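Local coordinates for ruler protein (Pseudomonas aeruginosa, PDB 5CUK) that probably senses the length of the growing type III secretion needle as a molecular ruler, this piece being its C-terminal substrate-specificity-switch (SS) domain, at residues A15-A20 / G78-R83; R37-V40 / G46-E49. All blocks are in the same frame, centred on the assembly; numbering follows the deposited sequence.

In the fold
Contact 1 (15-20 with 78-83) packs two helices side by side, and contact 2 (37-40 with 46-49) pairs the first two strands of the four-stranded sheet beneath them; their centres lie about 14 Å apart. Helix 11-29 links the two: while Leu17 and Leu18 reach helix 77-87, Ala20 CB rests on Val40 CG2 at 3.6 Å and Arg16 NE lies 3.5 Å from Val40 CG1. Strand 35-42 is the next element after helix 11-29, and the hairpin of contact 2 forms within the chain between the two helical partners of contact 1. No ligand marks a pocket here; together the contacts describe a helical layer laid on one face of a mixed sheet.

Contact 1: residues A15-A20 / G78-R83; sequences ARLLDA and GELLER
Leucine packing joins helix 11-29 to helix 77-87 above the sheet, with Leu17 and Leu18 on one side and Leu80 and Arg83 on the other. The short segments run in roughly the same direction, at 38° to each other, and their axes come no closer than 11.4 Å. Long side chains therefore bridge the gap, and only 188 Å² is buried between the segments.

Deepest in the contact, Leu17 and Leu80 meet through one methyl each, CD2 against CD2 at 4.1 Å, their side chains crossing at about a right angle. In Leu80 the first torsion (-167°) places CG opposite the backbone N, and the branch reaches across to helix 11-29 although the bond to CB does not head there. Leu80 CD1 also lies loosely against Leu18 CD2, at 4.4 Å, and Leu80 continues onto Leu14 and onto Leu95 of strand 93-99.

Leu18 works nearer the surface and sets both methyls against Arg83, CD1 and CD2 each 4.0 Å from Arg83 CB. The arginine chain bends at chi2 and chi3, which brings one face of its guanidinium over Leu18 CD1, with NH2 4.1 Å from that methyl. This is an apolar contact with the flat side of the charged group. Leu18 also touches Leu84 and, about a turn farther along, Leu87 of helix 77-87.

Away from helix 77-87, Arg16 NH1 and Asp19 OD2 form a salt bridge within helix 11-29 at 2.9 Å, with the carboxylate at the guanidinium edge. The apolar inner row, flanked by an arginine toward solvent, is the pattern of amphipathic helices lying side by side on a sheet in an alpha/beta domain, here one of the FliK hook-length-control family.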
loop_
_atom_site.group_PDB
_atom_site.type_symbol
_atom_site.label_atom_id
_atom_site.label_comp_id
_atom_site.label_asym_id
_atom_site.label_seq_id
_atom_site.Cartn_x
_atom_site.Cartn_y
_atom_site.Cartn_z
ATOM N N ALA A 15 7.740 0.037 7.528
ATOM C CA ALA A 15 7.240 -1.029 8.388
ATOM C C ALA A 15 5.713 -0.953 8.594
ATOM O O ALA A 15 5.014 -1.944 8.392
ATOM C CB ALA A 15 7.970 -1.003 9.730
ATOM N N ARG A 16 5.187 0.207 8.964
ATOM C CA ARG A 16 3.780 0.301 9.328
ATOM C C ARG A 16 2.935 0.122 8.074
ATOM O O ARG A 16 1.922 -0.572 8.082
ATOM C CB ARG A 16 3.478 1.627 10.028
ATOM C CG ARG A 16 1.985 1.857 10.340
ATOM C CD ARG A 16 1.467 1.145 11.614
ATOM N NE ARG A 16 -0.002 0.993 11.585
ATOM C CZ ARG A 16 -0.638 -0.142 11.278
ATOM N NH1 ARG A 16 0.051 -1.238 11.005
ATOM N NH2 ARG A 16 -1.969 -0.196 11.246
ATOM N N LEU A 17 3.409 0.702 6.984
ATOM C CA LEU A 17 2.760 0.588 5.708
ATOM C C LEU A 17 2.640 -0.871 5.252
ATOM O O LEU A 17 1.554 -1.319 4.840
ATOM C CB LEU A 17 3.517 1.413 4.678
ATOM C CG LEU A 17 2.814 1.672 3.366
ATOM C CD1 LEU A 17 1.328 1.884 3.577
ATOM C CD2 LEU A 17 3.421 2.868 2.735
ATOM N N LEU A 18 3.744 -1.613 5.339
ATOM C CA LEU A 18 3.770 -3.004 4.911
ATOM C C LEU A 18 2.807 -3.818 5.748
ATOM O O LEU A 18 2.012 -4.574 5.215
ATOM C CB LEU A 18 5.188 -3.587 4.995
ATOM C CG LEU A 18 6.226 -3.083 3.971
ATOM C CD1 LEU A 18 7.519 -3.873 4.067
ATOM C CD2 LEU A 18 5.699 -3.206 2.525
ATOM N N ASP A 19 2.887 -3.672 7.063
ATOM C CA ASP A 19 1.935 -4.300 7.955
ATOM C C ASP A 19 0.460 -3.956 7.586
ATOM O O ASP A 19 -0.391 -4.842 7.496
ATOM C CB ASP A 19 2.255 -3.896 9.386
ATOM C CG ASP A 19 1.427 -4.647 10.407
ATOM O OD1 ASP A 19 1.287 -5.888 10.311
ATOM O OD2 ASP A 19 0.919 -3.984 11.327
ATOM N N ALA A 20 0.166 -2.681 7.339
ATOM C CA ALA A 20 -1.198 -2.277 6.961
ATOM C C ALA A 20 -1.685 -2.951 5.658
ATOM O O ALA A 20 -2.765 -3.526 5.624
ATOM C CB ALA A 20 -1.274 -0.761 6.830
ATOM N N GLY A 78 10.005 2.481 -6.337
ATOM C CA GLY A 78 10.733 1.248 -6.606
ATOM C C GLY A 78 10.921 0.319 -5.407
ATOM O O GLY A 78 10.685 -0.904 -5.496
ATOM N N GLU A 79 11.359 0.879 -4.281
ATOM C CA GLU A 79 11.498 0.088 -3.047
ATOM C C GLU A 79 10.136 -0.414 -2.556
ATOM O O GLU A 79 10.004 -1.507 -2.000
ATOM C CB GLU A 79 12.172 0.908 -1.927
ATOM C CG GLU A 79 12.115 0.236 -0.532
ATOM C CD GLU A 79 12.404 1.189 0.660
ATOM O OE1 GLU A 79 12.907 0.696 1.690
ATOM O OE2 GLU A 79 12.126 2.414 0.591
ATOM N N LEU A 80 9.125 0.417 -2.719
ATOM C CA LEU A 80 7.844 0.068 -2.153
ATOM C C LEU A 80 7.208 -1.104 -2.956
ATOM O O LEU A 80 6.858 -2.127 -2.368
ATOM C CB LEU A 80 6.935 1.295 -2.109
ATOM C CG LEU A 80 5.726 0.987 -1.234
ATOM C CD1 LEU A 80 6.195 0.480 0.126
ATOM C CD2 LEU A 80 4.831 2.211 -1.102
ATOM N N LEU A 81 7.097 -0.957 -4.280
ATOM C CA LEU A 81 6.652 -2.032 -5.168
ATOM C C LEU A 81 7.297 -3.363 -4.813
ATOM O O LEU A 81 6.648 -4.409 -4.679
ATOM C CB LEU A 81 6.988 -1.673 -6.615
ATOM C CG LEU A 81 6.638 -2.750 -7.654
ATOM C CD1 LEU A 81 5.204 -3.161 -7.521
ATOM C CD2 LEU A 81 6.895 -2.285 -9.085
ATOM N N GLU A 82 8.600 -3.303 -4.624
ATOM C CA GLU A 82 9.414 -4.485 -4.526
ATOM C C GLU A 82 9.177 -5.237 -3.237
ATOM O O GLU A 82 9.176 -6.461 -3.228
ATOM C CB GLU A 82 10.870 -4.088 -4.661
ATOM C CG GLU A 82 11.852 -5.065 -4.076
ATOM C CD GLU A 82 13.277 -4.573 -4.263
ATOM O OE1 GLU A 82 13.464 -3.342 -4.444
ATOM O OE2 GLU A 82 14.197 -5.424 -4.232
ATOM N N ARG A 83 8.962 -4.503 -2.154
ATOM C CA ARG A 83 8.627 -5.111 -0.876
ATOM C C ARG A 83 7.179 -5.572 -0.814
ATOM O O ARG A 83 6.848 -6.510 -0.113
ATOM C CB ARG A 83 8.866 -4.117 0.262
ATOM C CG ARG A 83 10.285 -3.547 0.281
ATOM C CD ARG A 83 11.253 -4.675 0.627
ATOM N NE ARG A 83 10.909 -5.320 1.901
ATOM C CZ ARG A 83 11.537 -5.046 3.043
ATOM N NH1 ARG A 83 12.534 -4.166 3.029
ATOM N NH2 ARG A 83 11.193 -5.661 4.182
#

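Contact 2: residues R37-V40 / G46-E49; sequences RLQV and GAVE
Val40 and Val48 form a hydrogen-bonded pair of this antiparallel hairpin, which joins edge strand 35-42 to strand 46-54. Val40 N gives to Val48 O and Val48 N to Val40 O, both at 2.8 Å, the first bond nearly straight at 173°. Each carbonyl also receives a CA-H contact, Val48 O from Gln39 and Val40 O from Ala47.

Gln39 and Glu49 make the neighbouring non-hydrogen-bonded pair, on the face away from the valines. Glu49 bends at chi2 (73°) and turns its carboxylate back across strand 35-42, bringing OE1 to 3.2 Å from Gln39 CB and OE2 to 3.0 Å from Arg37 NE. The latter is a salt bridge of charges alone: OE2 lies well out of the guanidinium plane, and the two flat groups are only 22° apart. Glu49 OE2 also lies 3.4 Å from Leu38 O, an approach of two acceptors that the charge of Arg37 probably offsets. Arg37 NH1 hydrogen-bonds to Gln51 OE1. The backbone of Glu49 bonds onward to Ser64, and that of Leu38 to Val50.

Directed bonding thus belongs to the backbone ladder and the Arg37-Gln51 pair, whereas no N-H of Arg37 points at Glu49 OE2 and their attraction is probably electrostatic alone.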
loop_
_atom_site.group_PDB
_atom_site.type_symbol
_atom_site.label_atom_id
_atom_site.label_comp_id
_atom_site.label_asym_id
_atom_site.label_seq_id
_atom_site.Cartn_x
_atom_site.Cartn_y
_atom_site.Cartn_z
ATOM N N ARG A 37 -9.953 -1.600 2.626
ATOM C CA ARG A 37 -9.359 -0.299 2.769
ATOM C C ARG A 37 -9.331 0.067 4.231
ATOM O O ARG A 37 -10.123 -0.446 5.014
ATOM C CB ARG A 37 -10.121 0.750 1.957
ATOM C CG ARG A 37 -11.370 1.259 2.621
ATOM C CD ARG A 37 -12.142 2.211 1.708
ATOM N NE ARG A 37 -11.760 3.622 1.873
ATOM C CZ ARG A 37 -10.967 4.300 1.038
ATOM N NH1 ARG A 37 -10.451 3.699 -0.036
ATOM N NH2 ARG A 37 -10.697 5.585 1.264
ATOM N N LEU A 38 -8.386 0.935 4.594
ATOM C CA LEU A 38 -8.216 1.378 5.968
ATOM C C LEU A 38 -7.453 2.698 5.968
ATOM O O LEU A 38 -6.608 2.932 5.096
ATOM C CB LEU A 38 -7.464 0.320 6.782
ATOM C CG LEU A 38 -7.512 0.392 8.310
ATOM C CD1 LEU A 38 -8.804 -0.204 8.833
ATOM C CD2 LEU A 38 -6.300 -0.292 8.946
ATOM N N GLN A 39 -7.723 3.564 6.939
ATOM C CA GLN A 39 -6.812 4.678 7.139
ATOM C C GLN A 39 -5.747 4.308 8.175
ATOM O O GLN A 39 -6.045 3.747 9.244
ATOM C CB GLN A 39 -7.536 5.946 7.569
ATOM C CG GLN A 39 -6.594 7.138 7.602
ATOM C CD GLN A 39 -7.281 8.421 7.999
ATOM O OE1 GLN A 39 -7.699 8.577 9.144
ATOM N NE2 GLN A 39 -7.405 9.347 7.055
ATOM N N VAL A 40 -4.505 4.628 7.832
ATOM C CA VAL A 40 -3.360 4.367 8.686
ATOM C C VAL A 40 -2.597 5.658 9.008
ATOM O O VAL A 40 -2.419 6.483 8.130
ATOM C CB VAL A 40 -2.404 3.391 8.007
ATOM C CG1 VAL A 40 -1.431 2.854 9.009
ATOM C CG2 VAL A 40 -3.202 2.262 7.337
ATOM N N GLY A 46 2.146 10.859 8.160
ATOM C CA GLY A 46 0.793 11.313 8.453
ATOM C C GLY A 46 -0.296 10.303 8.140
ATOM O O GLY A 46 -0.046 9.094 8.072
ATOM N N ALA A 47 -1.521 10.787 7.962
ATOM C CA ALA A 47 -2.632 9.898 7.630
ATOM C C ALA A 47 -2.649 9.538 6.153
ATOM O O ALA A 47 -2.621 10.390 5.268
ATOM C CB ALA A 47 -3.955 10.508 8.027
ATOM N N VAL A 48 -2.732 8.242 5.924
ATOM C CA VAL A 48 -2.618 7.632 4.631
ATOM C C VAL A 48 -3.824 6.638 4.469
ATOM O O VAL A 48 -4.232 5.987 5.431
ATOM C CB VAL A 48 -1.241 6.954 4.565
ATOM C CG1 VAL A 48 -1.306 5.546 4.113
ATOM C CG2 VAL A 48 -0.284 7.757 3.758
ATOM N N GLU A 49 -4.423 6.563 3.283
ATOM C CA GLU A 49 -5.443 5.560 3.012
ATOM C C GLU A 49 -4.851 4.426 2.203
ATOM O O GLU A 49 -4.211 4.674 1.185
ATOM C CB GLU A 49 -6.626 6.173 2.257
ATOM C CG GLU A 49 -7.836 5.250 2.179
ATOM C CD GLU A 49 -8.575 5.116 3.531
ATOM O OE1 GLU A 49 -8.344 5.950 4.450
ATOM O OE2 GLU A 49 -9.373 4.167 3.658
#